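Local atomic coordinates of B-agarase (Saccharophagus degradans, PDB entry 4BQ2), a protein that hydrolyses agarose chains as a family 50 exo-beta-agarase, most probably releasing short sugars from the chain end. Residues V402-M407 / N426-F431; H597-A602 / K619-V624; G601-D606 / S625-K630; F653-M658 / I668-Q673; S662-L667 / E714-G719. One frame throughout, in Å; residues are numbered along the deposited sequence.

Contact 1 (V402-M407 / N426-F431); sequences VTVDRM and NNRIPF
Val404 sets its CG1 methyl over one face of the Arg428 guanidinium, offset toward the rim and 3.4 Å from NH1. Asp405 approaches the same group at its edge, with the carboxylate plane turned 76° from the guanidinium. OD1 does all the gripping. Asp405 OD1 lies 2.5 Å from Arg428 NH2, a salt bridge whose modelled length is doubtfully short, whereas the second bond, from NH1, is weak and bent. A bend at chi3 (67°) in the otherwise extended Arg428 chain carries the group to helix 394-410. Further along, Ile429 puts CG2 beside Val404 CG1 and CD1 against Met407 CB, the latter at 3.6 Å. The loop backbone is shaped by an Asx turn, in which Asn426 OD1 accepts from Arg428 N at 2.7 Å, extended to an Asx motif by Ile429 N at 2.9 Å, while ND2 returns a bond to Ile429 O. Chemically, an ion pair is laid over aliphatic carbon, and the partly exposed charges probably neutralise each other where helix and loop meet.

Contact 2 (H597-A602 / K619-V624); sequences HLYLGA and KYADVV
Asp622 holds CG anti to its carbonyl carbon (chi1 -63°), which directs the carboxylate at the backbone of Tyr599; there OD2 accepts from Tyr599 N at 2.7 Å in an almost straight bond (175°), met on its anti side. In Tyr599 CG lies opposite the backbone N (chi1 159°), which brings CD2 to 3.7 Å from Ala621 CA, with the carbonyl O of Tyr620 near the ring edge. Leu598 crosses the aspartate obliquely, CD2 resting 3.5 Å from Asp622 CB. Beyond it, Leu600 and Val623 run side by side and point the same way, Leu600 CD2 meeting Val623 CB at 3.7 Å. The main chains add two bonds to Tyr599 O, from Asp622 N and Val623 N, both weak. Outside the pair, the Tyr599 ring packs on Phe583 and Val586 of helix 565-593, and Asp622 OD1 has a weak hydrogen bond to a bound glycerol, probably from the crystallisation liquor. With its N-H held by a carboxylate and its C=O by two weak donors, Tyr599 has both backbone polar atoms engaged from the turn after helix 611-620; the strong bond is thus a side-chain one, with Leu598 CD2 packed alongside.

Contact 3 (G601-D606 / S625-K630); sequences GARFPD and SYNSYK
Phe604 and Tyr626 form a single beta bridge: Phe604 N donates to Ser625 O at 3.0 Å (172°), and Asn627 N to Phe604 O at 2.8 Å. Ser625 OG, set between its backbone N and carbonyl carbon (chi1 44°), accepts from Arg603 N at 2.9 Å and also bonds to Leu600 O. The rings of Phe604 and Tyr626 meet obliquely, planes 51° apart, and Phe604 CD2 lies 3.9 Å from Tyr626 CE1. Asn627 OD1 lies over one face of the Arg603 guanidinium. At the far end Lys630 NZ forms a salt bridge to Asp606 OD2, 2.6 Å, from above the carboxylate plane. One water links Ala602 N to Ser625 O, another Asp606 N to Asn627 O. In the next shell, Arg603 is positioned by Asn490 and Glu652 and Asn627 by Glu491. Such a roughly parallel pairing, at the end of strand 624-627 where carboxylates and amides cluster, is consistent with the C-terminal rim of a glycoside hydrolase (beta/alpha) barrel.

Contact 4 (F653-M658 / I668-Q673); sequences FHIGAM and IHAASQ
Both backbone polar atoms of Gly656 are spent on 668-670, in a single bridge centred on His669: Gly656 N donates to Ile668 O at 2.9 Å (166°) and Gly656 O accepts from Ala670 N at 2.8 Å. Two CA-H...O contacts, from Ile655 CA to Ile668 O and from His669 CA to Gly656 O, accompany these bonds. A water continues the pairing by accepting from Met658 N and donating to Ala670 O. Among the side chains Ile655 divides its two branches between Ile668 and Ala670. With chi1 at -60°, CG1 stands beside the backbone N and meets Ile668 CG2 at 3.7 Å, and CG2 is left anti to that N, reaching Ala670 CB at 3.6 Å. Ile668 also lays CB 3.4 Å from His654 O. The peptide N of Ile668 lies near the edge of the His654 ring and is buried with no partner in the model, probably a small cost. Ala657 turns its methyl toward 668-673, and Ala657 CB lies 3.7 Å from Ser672 C. From outside, Met679 of helix 673-688 packs on both Ile668 and Ala670, and His669 reaches residues of strand 97-104. Ser672 occupies the N-cap position, its OG bonded to Asp675 N. The whole is a loop following strand 648-652 whose two limbs are pinned together by one bridge just before helix 673-688 is capped and begins.

Contact 5 (S662-L667 / E714-G719); sequences SYHPGL and ENYNVG
Asn715 meets His664 and Tyr663 first, its side chain crossing both at about a right angle. OD1 comes within 3.3 Å of His664 CB and has no hydrogen-bonding partner in the model although it is buried, whereas ND2, near the edge of the Tyr663 ring, bonds to Ser140 O. A water accepts from Tyr663 N and donates to Asn715 O. Tyr716 follows and carries the centre of the contact. Its ring presents an edge to the imidazole of His664, with CE1 standing over the centre of that face; the planes make 51° and the centroids lie 4.5 Å apart. Over one face of the same tyrosine, Gly666 CA makes a CH-pi contact 3.6 Å from the ring centroid. Glu714 CB, from the same segment, sits toward the rim of the opposite face. Next, Asn717 N donates to His664 O at 3.2 Å, and that oxygen also takes a 2.7 Å bond from Ser662 OG, which arrives from above the carbonyl plane. Asn717 is the centre of an inverse gamma turn. Val718 then puts CG1 at 3.8 Å from Pro665 O. The two bonds to its carbonyl hold the His664 backbone, while the imidazole is fixed separately: His664 ND1 accepts from Gly666 N at 3.0 Å, NE2 has a weak bond to Trp154 O, and Tyr716 lies over the ring face, which together probably restrict its rotation.

In the fold
Contacts 2 to 5 are largely buried, whereas contact 1 is only partly so; its centre lies about 24 Å from the centre of the chain. Contacts 2 and 3 share Gly601 and Ala602 and run on from each other, pairing the chain after strand 598-599 first with the turn after helix 611-620 and then with strand 624-627. Contacts 4 and 5 alternate along the sequence and join through Asn717 and Ala657. Tyr629 of contact 3 packs on His654 of contact 4 and Leu667 of contact 5. Salt bridges occur in contacts 1 and 3, at partly exposed or exposed side chains; contact 2 rests on a carboxylate-to-peptide N-H bond with aliphatic packing, contact 4 on backbone bonds and aliphatic packing, and contact 5 on aromatic rings.

Contact 1 (V402-M407 / N426-F431)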
# COMPACT_ATOMS: atom_id res chain seq x y z
N VAL A 402 -18.35 18.85 2.60
CA VAL A 402 -17.04 19.42 2.88
C VAL A 402 -15.94 18.68 2.10
O VAL A 402 -15.00 19.29 1.64
CB VAL A 402 -16.75 19.33 4.42
CG1 VAL A 402 -15.30 19.63 4.74
CG2 VAL A 402 -17.67 20.29 5.20
N THR A 403 -16.03 17.35 1.98
CA THR A 403 -15.03 16.58 1.22
C THR A 403 -14.97 17.06 -0.25
O THR A 403 -13.90 17.32 -0.78
CB THR A 403 -15.34 15.07 1.31
OG1 THR A 403 -15.08 14.65 2.67
CG2 THR A 403 -14.49 14.24 0.32
N VAL A 404 -16.11 17.14 -0.90
CA VAL A 404 -16.15 17.66 -2.28
C VAL A 404 -15.60 19.11 -2.32
O VAL A 404 -14.76 19.45 -3.17
CB VAL A 404 -17.58 17.57 -2.92
CG1 VAL A 404 -17.62 18.22 -4.28
CG2 VAL A 404 -18.00 16.13 -3.07
N ASP A 405 -16.03 19.94 -1.38
CA ASP A 405 -15.54 21.34 -1.33
C ASP A 405 -14.01 21.38 -1.15
O ASP A 405 -13.35 22.21 -1.76
CB ASP A 405 -16.20 22.13 -0.19
CG ASP A 405 -17.66 22.53 -0.51
OD1 ASP A 405 -18.15 22.33 -1.67
OD2 ASP A 405 -18.32 23.05 0.41
N ARG A 406 -13.47 20.50 -0.30
CA ARG A 406 -12.01 20.42 -0.12
C ARG A 406 -11.37 20.02 -1.45
O ARG A 406 -10.44 20.65 -1.88
CB ARG A 406 -11.64 19.34 0.90
CG ARG A 406 -11.92 19.74 2.34
CD ARG A 406 -11.92 18.52 3.24
NE ARG A 406 -11.69 18.90 4.65
CZ ARG A 406 -11.79 18.08 5.68
NH1 ARG A 406 -12.10 16.77 5.50
NH2 ARG A 406 -11.58 18.57 6.89
N MET A 407 -11.84 18.93 -2.04
CA MET A 407 -11.19 18.42 -3.29
C MET A 407 -11.10 19.52 -4.34
O MET A 407 -10.04 19.73 -4.94
CB MET A 407 -11.94 17.21 -3.84
CG MET A 407 -11.92 16.00 -2.90
SD MET A 407 -10.29 15.58 -2.26
CE MET A 407 -10.68 15.06 -0.58
N ASN A 426 -22.79 13.40 -6.89
CA ASN A 426 -22.46 14.73 -6.38
C ASN A 426 -22.53 15.77 -7.47
O ASN A 426 -22.90 16.90 -7.23
CB ASN A 426 -21.11 14.73 -5.67
CG ASN A 426 -19.95 14.82 -6.62
OD1 ASN A 426 -19.62 15.91 -7.06
ND2 ASN A 426 -19.34 13.68 -6.96
N ASN A 427 -22.22 15.35 -8.70
CA ASN A 427 -22.36 16.18 -9.89
C ASN A 427 -21.57 17.50 -9.82
O ASN A 427 -21.97 18.50 -10.40
CB ASN A 427 -23.85 16.41 -10.23
CG ASN A 427 -24.55 15.12 -10.61
OD1 ASN A 427 -23.90 14.10 -10.88
ND2 ASN A 427 -25.88 15.15 -10.63
N ARG A 428 -20.43 17.48 -9.14
CA ARG A 428 -19.57 18.68 -9.04
C ARG A 428 -18.09 18.30 -9.28
O ARG A 428 -17.25 19.14 -9.64
CB ARG A 428 -19.72 19.34 -7.64
CG ARG A 428 -21.09 19.99 -7.35
CD ARG A 428 -21.34 20.05 -5.82
NE ARG A 428 -20.38 20.97 -5.30
CZ ARG A 428 -19.83 21.04 -4.10
NH1 ARG A 428 -20.10 20.22 -3.07
NH2 ARG A 428 -18.96 22.00 -3.96
N ILE A 429 -17.78 17.02 -9.07
CA ILE A 429 -16.41 16.52 -9.29
C ILE A 429 -16.51 15.06 -9.77
O ILE A 429 -17.35 14.29 -9.27
CB ILE A 429 -15.52 16.64 -8.01
CG1 ILE A 429 -14.04 16.34 -8.37
CG2 ILE A 429 -16.04 15.72 -6.88
CD1 ILE A 429 -13.08 16.55 -7.19
N PRO A 430 -15.71 14.70 -10.80
CA PRO A 430 -15.78 13.33 -11.30
C PRO A 430 -15.29 12.33 -10.27
O PRO A 430 -14.61 12.70 -9.30
CB PRO A 430 -14.80 13.34 -12.49
CG PRO A 430 -14.72 14.77 -12.89
CD PRO A 430 -14.77 15.51 -11.58
N PHE A 431 -15.59 11.05 -10.49
CA PHE A 431 -15.15 10.01 -9.55
C PHE A 431 -14.76 8.74 -10.30
O PHE A 431 -15.16 8.54 -11.45
CB PHE A 431 -16.29 9.64 -8.57
CG PHE A 431 -17.51 9.09 -9.25
CD1 PHE A 431 -18.46 9.95 -9.84
CD2 PHE A 431 -17.72 7.70 -9.32
CE1 PHE A 431 -19.60 9.42 -10.47
CE2 PHE A 431 -18.83 7.18 -9.94
CZ PHE A 431 -19.79 8.04 -10.50

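Contact 2 (H597-A602 / K619-V624)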
# COMPACT_ATOMS: atom_id res chain seq x y z
N HIS A 597 -18.04 3.25 -20.55
CA HIS A 597 -17.04 3.66 -19.56
C HIS A 597 -15.71 2.93 -19.70
O HIS A 597 -15.68 1.77 -20.10
CB HIS A 597 -17.61 3.51 -18.14
CG HIS A 597 -18.64 4.55 -17.85
ND1 HIS A 597 -19.97 4.40 -18.20
CD2 HIS A 597 -18.53 5.77 -17.28
CE1 HIS A 597 -20.63 5.49 -17.86
NE2 HIS A 597 -19.78 6.33 -17.28
N LEU A 598 -14.63 3.66 -19.42
CA LEU A 598 -13.26 3.10 -19.47
C LEU A 598 -13.07 2.03 -18.42
O LEU A 598 -13.54 2.16 -17.26
CB LEU A 598 -12.24 4.21 -19.20
CG LEU A 598 -12.26 5.34 -20.20
CD1 LEU A 598 -11.37 6.48 -19.69
CD2 LEU A 598 -11.77 4.80 -21.53
N TYR A 599 -12.43 0.94 -18.83
CA TYR A 599 -12.10 -0.10 -17.88
C TYR A 599 -10.63 0.12 -17.53
O TYR A 599 -9.78 0.21 -18.40
CB TYR A 599 -12.34 -1.51 -18.48
CG TYR A 599 -11.58 -2.62 -17.78
CD1 TYR A 599 -11.62 -2.76 -16.38
CD2 TYR A 599 -10.88 -3.57 -18.51
CE1 TYR A 599 -10.92 -3.77 -15.74
CE2 TYR A 599 -10.18 -4.59 -17.90
CZ TYR A 599 -10.19 -4.68 -16.52
OH TYR A 599 -9.51 -5.70 -15.92
N LEU A 600 -10.34 0.19 -16.24
CA LEU A 600 -9.05 0.69 -15.77
C LEU A 600 -8.10 -0.38 -15.22
O LEU A 600 -7.16 -0.05 -14.50
CB LEU A 600 -9.27 1.80 -14.73
CG LEU A 600 -10.20 2.95 -15.16
CD1 LEU A 600 -10.52 3.77 -13.92
CD2 LEU A 600 -9.58 3.82 -16.27
N GLY A 601 -8.33 -1.65 -15.54
CA GLY A 601 -7.33 -2.66 -15.12
C GLY A 601 -7.44 -3.11 -13.66
O GLY A 601 -8.51 -2.97 -13.07
N ALA A 602 -6.35 -3.62 -13.08
CA ALA A 602 -6.43 -4.38 -11.84
C ALA A 602 -5.42 -3.92 -10.80
O ALA A 602 -5.21 -4.61 -9.78
CB ALA A 602 -6.28 -5.89 -12.13
N LYS A 619 -3.95 -5.37 -23.49
CA LYS A 619 -4.80 -5.83 -24.59
C LYS A 619 -6.26 -5.46 -24.32
O LYS A 619 -6.99 -5.09 -25.26
CB LYS A 619 -4.63 -7.35 -24.76
CG LYS A 619 -5.26 -7.95 -26.02
CD LYS A 619 -4.90 -9.44 -26.15
CE LYS A 619 -5.23 -9.98 -27.53
NZ LYS A 619 -6.63 -9.73 -27.92
N TYR A 620 -6.68 -5.52 -23.05
CA TYR A 620 -8.09 -5.41 -22.71
C TYR A 620 -8.50 -4.14 -21.96
O TYR A 620 -9.60 -3.63 -22.15
CB TYR A 620 -8.56 -6.63 -21.91
CG TYR A 620 -8.56 -7.92 -22.72
CD1 TYR A 620 -9.59 -8.20 -23.62
CD2 TYR A 620 -7.55 -8.84 -22.58
CE1 TYR A 620 -9.60 -9.37 -24.37
CE2 TYR A 620 -7.54 -10.01 -23.32
CZ TYR A 620 -8.58 -10.25 -24.21
OH TYR A 620 -8.59 -11.42 -24.91
N ALA A 621 -7.63 -3.65 -21.08
CA ALA A 621 -7.91 -2.42 -20.33
C ALA A 621 -7.76 -1.21 -21.23
O ALA A 621 -6.84 -1.14 -22.05
CB ALA A 621 -6.98 -2.31 -19.15
N ASP A 622 -8.68 -0.25 -21.09
CA ASP A 622 -8.55 1.06 -21.75
C ASP A 622 -7.35 1.79 -21.19
O ASP A 622 -6.65 2.48 -21.91
CB ASP A 622 -9.82 1.89 -21.53
CG ASP A 622 -11.05 1.23 -22.17
OD1 ASP A 622 -11.17 1.24 -23.41
OD2 ASP A 622 -11.87 0.65 -21.44
N VAL A 623 -7.12 1.65 -19.88
CA VAL A 623 -6.03 2.34 -19.19
C VAL A 623 -5.42 1.28 -18.23
O VAL A 623 -6.17 0.63 -17.49
CB VAL A 623 -6.55 3.54 -18.36
CG1 VAL A 623 -5.39 4.21 -17.64
CG2 VAL A 623 -7.24 4.58 -19.23
N VAL A 624 -4.10 1.09 -18.27
CA VAL A 624 -3.44 0.12 -17.39
C VAL A 624 -3.08 0.78 -16.05
O VAL A 624 -2.44 1.85 -16.03
CB VAL A 624 -2.15 -0.46 -18.05
CG1 VAL A 624 -1.56 -1.54 -17.15
CG2 VAL A 624 -2.48 -1.08 -19.42

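Contact 3 (G601-D606 / S625-K630)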
# COMPACT_ATOMS: atom_id res chain seq x y z
N GLY A 601 -8.33 -1.65 -15.54
CA GLY A 601 -7.33 -2.66 -15.12
C GLY A 601 -7.44 -3.11 -13.66
O GLY A 601 -8.51 -2.97 -13.07
N ALA A 602 -6.35 -3.62 -13.08
CA ALA A 602 -6.43 -4.38 -11.84
C ALA A 602 -5.42 -3.92 -10.80
O ALA A 602 -5.21 -4.61 -9.78
CB ALA A 602 -6.28 -5.89 -12.13
N ARG A 603 -4.83 -2.75 -11.06
CA ARG A 603 -3.94 -2.08 -10.09
C ARG A 603 -2.74 -2.96 -9.67
O ARG A 603 -2.71 -3.55 -8.56
CB ARG A 603 -4.77 -1.60 -8.87
CG ARG A 603 -6.05 -0.88 -9.32
CD ARG A 603 -7.07 -0.72 -8.18
NE ARG A 603 -6.55 0.08 -7.06
CZ ARG A 603 -6.45 1.42 -7.06
NH1 ARG A 603 -6.84 2.16 -8.11
NH2 ARG A 603 -5.99 2.04 -5.98
N PHE A 604 -1.74 -2.99 -10.54
CA PHE A 604 -0.57 -3.87 -10.32
C PHE A 604 0.40 -3.24 -9.33
O PHE A 604 0.84 -2.09 -9.51
CB PHE A 604 0.22 -4.04 -11.64
CG PHE A 604 -0.54 -4.70 -12.75
CD1 PHE A 604 -1.17 -5.92 -12.56
CD2 PHE A 604 -0.55 -4.12 -14.02
CE1 PHE A 604 -1.83 -6.55 -13.61
CE2 PHE A 604 -1.20 -4.74 -15.07
CZ PHE A 604 -1.83 -5.97 -14.87
N PRO A 605 0.76 -3.97 -8.27
CA PRO A 605 1.83 -3.50 -7.39
C PRO A 605 3.19 -3.92 -7.93
O PRO A 605 3.26 -4.73 -8.89
CB PRO A 605 1.55 -4.24 -6.08
CG PRO A 605 0.87 -5.52 -6.49
CD PRO A 605 0.26 -5.31 -7.89
N ASP A 606 4.26 -3.43 -7.33
CA ASP A 606 5.60 -3.85 -7.78
C ASP A 606 5.91 -5.33 -7.56
O ASP A 606 6.72 -5.91 -8.26
CB ASP A 606 6.67 -2.91 -7.23
CG ASP A 606 6.94 -3.09 -5.76
OD1 ASP A 606 6.10 -3.64 -5.01
OD2 ASP A 606 8.04 -2.67 -5.35
N SER A 625 -3.49 0.17 -14.93
CA SER A 625 -3.24 0.80 -13.60
C SER A 625 -2.15 0.09 -12.83
O SER A 625 -2.07 -1.16 -12.84
CB SER A 625 -4.51 0.81 -12.74
OG SER A 625 -5.15 -0.43 -12.84
N TYR A 626 -1.33 0.90 -12.17
CA TYR A 626 -0.22 0.42 -11.33
C TYR A 626 -0.30 1.17 -10.00
O TYR A 626 -0.56 2.38 -9.97
CB TYR A 626 1.14 0.75 -11.96
CG TYR A 626 1.32 0.32 -13.42
CD1 TYR A 626 1.79 -0.97 -13.74
CD2 TYR A 626 1.00 1.19 -14.47
CE1 TYR A 626 1.97 -1.38 -15.07
CE2 TYR A 626 1.17 0.79 -15.81
CZ TYR A 626 1.65 -0.49 -16.10
OH TYR A 626 1.81 -0.88 -17.42
N ASN A 627 -0.02 0.46 -8.91
CA ASN A 627 0.18 1.10 -7.58
C ASN A 627 1.71 1.12 -7.38
O ASN A 627 2.33 0.07 -7.47
CB ASN A 627 -0.45 0.22 -6.48
CG ASN A 627 -1.96 0.18 -6.58
OD1 ASN A 627 -2.55 0.97 -7.31
ND2 ASN A 627 -2.59 -0.76 -5.87
N SER A 628 2.30 2.28 -7.12
CA SER A 628 3.75 2.37 -7.05
C SER A 628 4.17 3.25 -5.88
O SER A 628 4.16 4.50 -5.96
CB SER A 628 4.36 2.87 -8.39
OG SER A 628 5.81 2.81 -8.36
N TYR A 629 4.49 2.59 -4.78
CA TYR A 629 4.91 3.29 -3.59
C TYR A 629 6.43 3.44 -3.61
O TYR A 629 7.16 2.63 -3.06
CB TYR A 629 4.46 2.51 -2.36
CG TYR A 629 2.94 2.49 -2.15
CD1 TYR A 629 2.30 3.55 -1.52
CD2 TYR A 629 2.20 1.37 -2.49
CE1 TYR A 629 0.93 3.52 -1.29
CE2 TYR A 629 0.82 1.34 -2.27
CZ TYR A 629 0.20 2.42 -1.65
OH TYR A 629 -1.18 2.38 -1.39
N LYS A 630 6.87 4.53 -4.22
CA LYS A 630 8.28 4.84 -4.40
C LYS A 630 8.34 6.37 -4.29
O LYS A 630 7.30 7.02 -4.11
CB LYS A 630 8.75 4.42 -5.82
CG LYS A 630 8.50 2.96 -6.19
CD LYS A 630 9.36 1.98 -5.36
CE LYS A 630 8.91 0.56 -5.68
NZ LYS A 630 9.14 -0.41 -4.59
O HOH W 1 -3.85 -2.98 -14.35
O HOH W 2 3.46 -1.66 -5.22

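Contact 4 (F653-M658 / I668-Q673)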
# COMPACT_ATOMS: atom_id res chain seq x y z
N PHE A 653 -0.11 5.94 -4.39
CA PHE A 653 1.21 6.25 -3.84
C PHE A 653 0.95 6.98 -2.53
O PHE A 653 -0.19 7.41 -2.26
CB PHE A 653 2.07 7.12 -4.78
CG PHE A 653 1.62 8.57 -4.90
CD1 PHE A 653 0.48 8.90 -5.64
CD2 PHE A 653 2.38 9.61 -4.33
CE1 PHE A 653 0.08 10.24 -5.77
CE2 PHE A 653 2.00 10.95 -4.47
CZ PHE A 653 0.84 11.27 -5.18
N HIS A 654 1.99 7.13 -1.74
CA HIS A 654 1.91 7.96 -0.53
C HIS A 654 3.28 8.25 0.07
O HIS A 654 4.25 7.59 -0.30
CB HIS A 654 0.90 7.45 0.53
CG HIS A 654 1.19 6.10 1.15
ND1 HIS A 654 2.45 5.68 1.59
CD2 HIS A 654 0.34 5.11 1.48
CE1 HIS A 654 2.35 4.47 2.11
NE2 HIS A 654 1.09 4.09 2.05
N ILE A 655 3.35 9.24 0.96
CA ILE A 655 4.55 9.48 1.80
C ILE A 655 4.03 9.87 3.18
O ILE A 655 3.10 10.66 3.29
CB ILE A 655 5.39 10.66 1.24
CG1 ILE A 655 5.85 10.36 -0.19
CG2 ILE A 655 6.62 10.93 2.12
CD1 ILE A 655 5.08 11.11 -1.27
N GLY A 656 4.58 9.27 4.24
CA GLY A 656 4.18 9.64 5.61
C GLY A 656 5.35 10.12 6.46
O GLY A 656 6.52 10.10 6.04
N ALA A 657 5.03 10.55 7.68
CA ALA A 657 6.07 11.06 8.60
C ALA A 657 5.67 10.65 10.01
O ALA A 657 4.57 10.13 10.21
CB ALA A 657 6.17 12.59 8.48
N MET A 658 6.56 10.90 10.97
CA MET A 658 6.34 10.44 12.35
C MET A 658 6.25 11.58 13.35
O MET A 658 6.33 11.36 14.58
CB MET A 658 7.45 9.45 12.74
CG MET A 658 7.61 8.32 11.73
SD MET A 658 9.03 7.27 12.03
CE MET A 658 8.39 6.34 13.43
N ILE A 668 6.56 4.86 2.25
CA ILE A 668 7.59 5.78 1.83
C ILE A 668 7.63 6.87 2.89
O ILE A 668 6.58 7.30 3.38
CB ILE A 668 7.33 6.37 0.42
CG1 ILE A 668 7.41 5.26 -0.66
CG2 ILE A 668 8.28 7.55 0.16
CD1 ILE A 668 8.81 4.66 -0.91
N HIS A 669 8.84 7.26 3.30
CA HIS A 669 9.04 8.02 4.55
C HIS A 669 9.65 9.40 4.30
O HIS A 669 10.60 9.54 3.51
CB HIS A 669 9.98 7.24 5.52
CG HIS A 669 9.51 5.85 5.87
ND1 HIS A 669 10.27 4.98 6.62
CD2 HIS A 669 8.37 5.18 5.57
CE1 HIS A 669 9.62 3.84 6.78
NE2 HIS A 669 8.46 3.94 6.15
N ALA A 670 9.12 10.40 5.00
CA ALA A 670 9.63 11.76 4.99
C ALA A 670 10.07 12.13 6.40
O ALA A 670 9.70 11.46 7.38
CB ALA A 670 8.53 12.73 4.52
N ALA A 671 10.82 13.23 6.49
CA ALA A 671 11.45 13.67 7.75
C ALA A 671 10.49 14.43 8.63
O ALA A 671 10.75 14.59 9.82
CB ALA A 671 12.66 14.53 7.45
N SER A 672 9.39 14.91 8.03
CA SER A 672 8.46 15.86 8.67
C SER A 672 7.29 16.08 7.75
O SER A 672 7.36 15.70 6.55
CB SER A 672 9.16 17.21 8.91
OG SER A 672 9.34 17.94 7.71
N GLN A 673 6.24 16.75 8.27
CA GLN A 673 5.08 17.05 7.41
C GLN A 673 5.49 17.89 6.22
O GLN A 673 5.02 17.65 5.11
CB GLN A 673 3.95 17.76 8.21
CG GLN A 673 3.30 16.87 9.26
CD GLN A 673 2.82 15.58 8.68
OE1 GLN A 673 3.08 14.48 9.23
NE2 GLN A 673 2.17 15.68 7.54
O HOH W 3 9.09 11.54 10.33

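Contact 5 (S662-L667 / E714-G719)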
# COMPACT_ATOMS: atom_id res chain seq x y z
N SER A 662 2.09 9.33 14.73
CA SER A 662 2.01 7.97 14.20
C SER A 662 3.19 7.09 14.60
O SER A 662 4.30 7.54 14.66
CB SER A 662 1.90 7.97 12.66
OG SER A 662 1.60 6.66 12.21
N TYR A 663 2.94 5.81 14.80
CA TYR A 663 4.03 4.86 15.02
C TYR A 663 4.68 4.37 13.73
O TYR A 663 5.68 3.67 13.78
CB TYR A 663 3.50 3.63 15.74
CG TYR A 663 2.75 3.95 17.02
CD1 TYR A 663 3.26 4.88 17.92
CD2 TYR A 663 1.55 3.31 17.32
CE1 TYR A 663 2.60 5.16 19.11
CE2 TYR A 663 0.87 3.60 18.50
CZ TYR A 663 1.40 4.52 19.39
OH TYR A 663 0.72 4.82 20.57
N HIS A 664 4.10 4.72 12.59
CA HIS A 664 4.55 4.17 11.31
C HIS A 664 4.20 5.19 10.26
O HIS A 664 3.04 5.63 10.17
CB HIS A 664 3.80 2.86 11.03
CG HIS A 664 4.47 1.99 10.00
ND1 HIS A 664 4.95 2.47 8.80
CD2 HIS A 664 4.69 0.66 10.00
CE1 HIS A 664 5.49 1.47 8.12
NE2 HIS A 664 5.34 0.36 8.82
N PRO A 665 5.21 5.61 9.49
CA PRO A 665 4.97 6.61 8.45
C PRO A 665 4.17 6.06 7.27
O PRO A 665 3.44 6.83 6.65
CB PRO A 665 6.37 7.03 8.03
CG PRO A 665 7.32 6.06 8.62
CD PRO A 665 6.61 5.18 9.58
N GLY A 666 4.24 4.75 7.04
CA GLY A 666 3.70 4.15 5.82
C GLY A 666 4.81 3.53 4.96
O GLY A 666 5.90 3.27 5.45
N LEU A 667 4.57 3.34 3.67
CA LEU A 667 5.57 2.71 2.78
C LEU A 667 6.78 3.57 2.38
O LEU A 667 7.90 3.09 2.18
CB LEU A 667 4.86 2.11 1.53
CG LEU A 667 3.96 0.93 1.93
CD1 LEU A 667 3.01 0.49 0.82
CD2 LEU A 667 4.80 -0.27 2.42
N GLU A 714 -2.47 -2.07 9.27
CA GLU A 714 -1.78 -0.88 8.76
C GLU A 714 -2.19 0.32 9.64
O GLU A 714 -3.40 0.54 9.88
CB GLU A 714 -2.11 -0.59 7.29
CG GLU A 714 -1.51 -1.60 6.29
CD GLU A 714 -1.80 -1.23 4.84
OE1 GLU A 714 -2.34 -0.12 4.59
OE2 GLU A 714 -1.46 -2.05 3.95
N ASN A 715 -1.19 1.07 10.09
CA ASN A 715 -1.36 2.15 11.06
C ASN A 715 -0.58 3.38 10.65
O ASN A 715 0.17 3.95 11.44
CB ASN A 715 -0.94 1.67 12.49
CG ASN A 715 0.54 1.24 12.59
OD1 ASN A 715 1.20 0.96 11.58
ND2 ASN A 715 1.07 1.22 13.82
N TYR A 716 -0.75 3.79 9.39
CA TYR A 716 0.14 4.74 8.75
C TYR A 716 -0.31 6.21 8.71
O TYR A 716 -1.50 6.50 8.62
CB TYR A 716 0.30 4.32 7.26
CG TYR A 716 0.81 2.92 6.96
CD1 TYR A 716 1.62 2.21 7.86
CD2 TYR A 716 0.53 2.32 5.72
CE1 TYR A 716 2.08 0.94 7.57
CE2 TYR A 716 1.02 1.06 5.39
CZ TYR A 716 1.80 0.37 6.31
OH TYR A 716 2.30 -0.88 5.99
N ASN A 717 0.66 7.12 8.65
CA ASN A 717 0.40 8.54 8.39
C ASN A 717 0.31 8.78 6.91
O ASN A 717 1.20 9.35 6.32
CB ASN A 717 1.49 9.44 9.02
CG ASN A 717 1.32 10.92 8.63
OD1 ASN A 717 0.18 11.44 8.46
ND2 ASN A 717 2.43 11.59 8.45
N VAL A 718 -0.80 8.37 6.30
CA VAL A 718 -0.93 8.44 4.87
C VAL A 718 -2.11 9.31 4.46
O VAL A 718 -2.47 9.35 3.29
CB VAL A 718 -0.97 7.03 4.24
CG1 VAL A 718 0.36 6.34 4.47
CG2 VAL A 718 -2.11 6.19 4.81
N GLY A 719 -2.66 10.05 5.44
CA GLY A 719 -3.85 10.89 5.17
C GLY A 719 -3.51 12.28 4.68
O GLY A 719 -2.43 12.80 4.96
O HOH W 4 0.51 4.43 14.19